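Side-chain contacts in uncharacterized protein YfeY (Escherichia coli, PDB 2QZB), which is of unknown function but belongs to the DUF1131 family and is probably made as a lipoprotein precursor with a signal sequence: residues G94-I97 with G98-F101; E23-A26 with S27-L30. One frame throughout, in Å; residues are numbered along the deposited sequence.

Contact 1. Residues G94-I97 with G98-F101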
# COMPACT_ATOMS: atom_id res chain seq x y z
N GLY A 94 3.47 4.47 -12.47
CA GLY A 94 4.88 4.11 -12.73
C GLY A 94 5.71 3.92 -11.46
O GLY A 94 6.89 3.54 -11.51
N VAL A 95 5.12 4.20 -10.32
CA VAL A 95 5.81 4.06 -9.07
C VAL A 95 5.85 2.56 -8.67
O VAL A 95 4.92 1.78 -8.94
CB VAL A 95 5.19 4.98 -8.02
CG1 VAL A 95 5.81 4.75 -6.69
CG2 VAL A 95 5.38 6.48 -8.46
N LYS A 96 6.97 2.17 -8.06
CA LYS A 96 7.15 0.79 -7.58
C LYS A 96 7.88 0.85 -6.26
O LYS A 96 8.42 1.90 -5.88
CB LYS A 96 7.99 -0.02 -8.57
CG LYS A 96 9.38 0.56 -8.80
CD LYS A 96 10.11 -0.17 -9.94
CE LYS A 96 11.09 0.74 -10.72
NZ LYS A 96 11.89 -0.04 -11.76
N ILE A 97 7.86 -0.27 -5.56
CA ILE A 97 8.67 -0.45 -4.36
C ILE A 97 10.12 -0.15 -4.72
O ILE A 97 10.61 -0.64 -5.73
CB ILE A 97 8.49 -1.89 -3.81
CG1 ILE A 97 7.01 -2.20 -3.58
CG2 ILE A 97 9.29 -2.11 -2.53
CD1 ILE A 97 6.39 -1.45 -2.47
N GLY A 98 10.78 0.68 -3.91
CA GLY A 98 12.08 1.15 -4.26
C GLY A 98 12.18 2.49 -4.98
O GLY A 98 13.26 3.04 -5.05
N THR A 99 11.07 3.04 -5.50
CA THR A 99 11.15 4.35 -6.17
C THR A 99 11.71 5.36 -5.14
O THR A 99 11.25 5.38 -4.02
CB THR A 99 9.77 4.80 -6.69
OG1 THR A 99 9.38 3.88 -7.71
CG2 THR A 99 9.80 6.26 -7.31
N PRO A 100 12.72 6.17 -5.53
CA PRO A 100 13.23 7.21 -4.64
C PRO A 100 12.18 8.32 -4.37
O PRO A 100 11.44 8.72 -5.26
CB PRO A 100 14.45 7.77 -5.39
CG PRO A 100 14.86 6.60 -6.37
CD PRO A 100 13.48 6.10 -6.79
N PHE A 101 12.10 8.77 -3.13
CA PHE A 101 11.24 9.93 -2.82
C PHE A 101 11.44 11.12 -3.79
O PHE A 101 10.47 11.69 -4.30
CB PHE A 101 11.55 10.37 -1.38
CG PHE A 101 10.71 11.51 -0.88
CD1 PHE A 101 9.44 11.27 -0.35
CD2 PHE A 101 11.21 12.81 -0.88
CE1 PHE A 101 8.64 12.32 0.13
CE2 PHE A 101 10.44 13.87 -0.40
CZ PHE A 101 9.15 13.64 0.10
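The flat group at the middle of this turn is the carbonyl of Lys96, and Thr99 meets it twice from one and the same face. Thr99 OG1 donates its hydrogen to Lys96 O at 2.9 Å, tilted 23° from the carbonyl plane. Thr99 N binds the same oxygen, also at 2.9 Å, along a nearly straight N-H line but from well above the plane. What turns the hydroxyl inward is the first torsion of Thr99 (chi1 -65°): OG1 stands opposite the carbonyl carbon and beside its own backbone N, so both donors face one acceptor.

Two carbons of residues 94-97 lie against the hydroxyl. Lys96 CG passes 3.5 Å from Thr99 OG1, while the far end of the lysine leads away from the turn. Val95 CG1 sits 3.8 Å from Thr99 OG1, the two side chains crossing at about a right angle. Both Val95 and Thr99 also pack on Leu104 of helix 101-104 and on Val159, tying the turn to that helix and to strand 158-165.

Lys96 to Thr99 form a type II beta turn, with Gly98 in the third position at a positive phi. A CB on Gly98 would fall 2.3 Å from Ile97 O, a clash that the missing side chain avoids. The chemistry implies a turn closed twice over: the backbone bond of the turn is doubled by the hydroxyl of the same residue, and this pairing gives the hydroxyl of the buried Thr99 an acceptor and is likely to hold its rotation.

Contact 2. Residues E23-A26 with S27-L30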
# COMPACT_ATOMS: atom_id res chain seq x y z
N GLU A 23 -7.48 -7.63 -10.56
CA GLU A 23 -8.93 -7.78 -10.57
C GLU A 23 -9.53 -7.65 -9.16
O GLU A 23 -10.72 -7.83 -8.95
CB GLU A 23 -9.32 -9.11 -11.24
CG GLU A 23 -8.50 -9.47 -12.53
CD GLU A 23 -8.68 -8.48 -13.72
OE1 GLU A 23 -9.20 -8.91 -14.78
OE2 GLU A 23 -8.28 -7.28 -13.62
N LEU A 24 -8.69 -7.32 -8.18
CA LEU A 24 -9.16 -6.99 -6.84
C LEU A 24 -9.67 -5.54 -6.84
O LEU A 24 -8.93 -4.62 -7.15
CB LEU A 24 -8.03 -7.15 -5.83
CG LEU A 24 -7.39 -8.52 -5.67
CD1 LEU A 24 -6.11 -8.40 -4.87
CD2 LEU A 24 -8.34 -9.50 -4.96
N THR A 25 -10.96 -5.37 -6.55
CA THR A 25 -11.64 -4.07 -6.68
C THR A 25 -12.55 -3.85 -5.49
O THR A 25 -12.64 -4.69 -4.56
CB THR A 25 -12.45 -3.91 -8.04
OG1 THR A 25 -13.68 -4.65 -7.98
CG2 THR A 25 -11.65 -4.34 -9.27
N ALA A 26 -13.21 -2.69 -5.48
CA ALA A 26 -14.17 -2.36 -4.43
C ALA A 26 -15.35 -3.34 -4.44
O ALA A 26 -16.01 -3.53 -3.43
CB ALA A 26 -14.67 -0.93 -4.59
N SER A 27 -15.63 -3.98 -5.58
CA SER A 27 -16.75 -4.94 -5.59
C SER A 27 -16.34 -6.38 -5.24
O SER A 27 -17.20 -7.26 -5.09
CB SER A 27 -17.54 -4.89 -6.90
OG SER A 27 -16.69 -4.73 -8.03
N THR A 28 -15.03 -6.62 -5.08
CA THR A 28 -14.55 -7.93 -4.68
C THR A 28 -14.92 -8.26 -3.24
O THR A 28 -14.54 -7.56 -2.32
CB THR A 28 -13.03 -8.08 -4.92
OG1 THR A 28 -12.72 -7.67 -6.26
CG2 THR A 28 -12.63 -9.54 -4.73
N PRO A 29 -15.69 -9.34 -3.03
CA PRO A 29 -16.01 -9.77 -1.68
C PRO A 29 -14.76 -10.08 -0.88
O PRO A 29 -13.78 -10.57 -1.45
CB PRO A 29 -16.76 -11.10 -1.89
CG PRO A 29 -17.24 -11.07 -3.28
CD PRO A 29 -16.33 -10.18 -4.06
N LEU A 30 -14.79 -9.84 0.43
CA LEU A 30 -13.68 -10.17 1.25
C LEU A 30 -13.77 -11.65 1.67
O LEU A 30 -14.09 -11.97 2.80
CB LEU A 30 -13.55 -9.24 2.44
CG LEU A 30 -12.23 -9.37 3.18
CD1 LEU A 30 -11.14 -8.59 2.46
CD2 LEU A 30 -12.38 -8.92 4.59
O HOH W 1 -13.42 -6.89 -9.40
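Thr28 folds back over Thr25, and its side chain is worth tracing outward. CB lies 3.4 Å from Thr25 O, at the closing end of the turn. From there OG1 branches back along the chain, because it stands opposite the carbonyl carbon of its own residue (chi1 -50°), and it accepts the N-H of Thr25 at 2.9 Å with an angle of 160°. The other branch is apolar: CG2 comes 4.3 Å from Leu24 CD2, and both residues also pack on Ile79.

The backbone answers in the reverse direction. Thr28 N donates to Thr25 O at 3.1 Å, arriving far above the carbonyl plane. Thr25 and Thr28 are thus joined by two bonds of opposite sense, one of them made by a side chain. A valine in place of Thr28 would keep the bulk but would probably leave Thr25 N without its hydroxyl acceptor and cost the nearby water its weak third bond.

That water donates to Glu23 O and is bound 2.7 Å from Thr25 OG1, with a weak third bond to Thr28 OG1. Thr25 OG1 also meets Ser27 OG at 3.0 Å, hydroxyl to hydroxyl.

Around the turn, Thr28 and Leu30 make backbone bonds to Ile79 and Gly77, and Ala26 O accepts from Thr78 OG1. The arrangement is a type I beta turn, Thr25 to Thr28, whose last residue adds a side-chain bond to the first, in the loop that leads from strand 20-21 into helix 32-38.

Overall arrangement
From the N terminus, the chain first passes the short hairpin of strands 16-17 and 20-21, and contact 2 then turns it toward helix 32-38 while holding it beside the loop around residues 77-79. The strands from 44-52 to 81-84 follow, and contact 1 bends the chain in the long loop before helix 101-104, alongside strand 158-165. The two turns come in series, neither nesting nor crossing. The centres of contact 1 and contact 2 are about 25 Å apart, on opposite sides of the chain's centre. Strand 158-165 pairs with 81-84 within the large antiparallel sheet; contact 1 rests against it, and Arg166 just beyond its end weakly reaches contact 2.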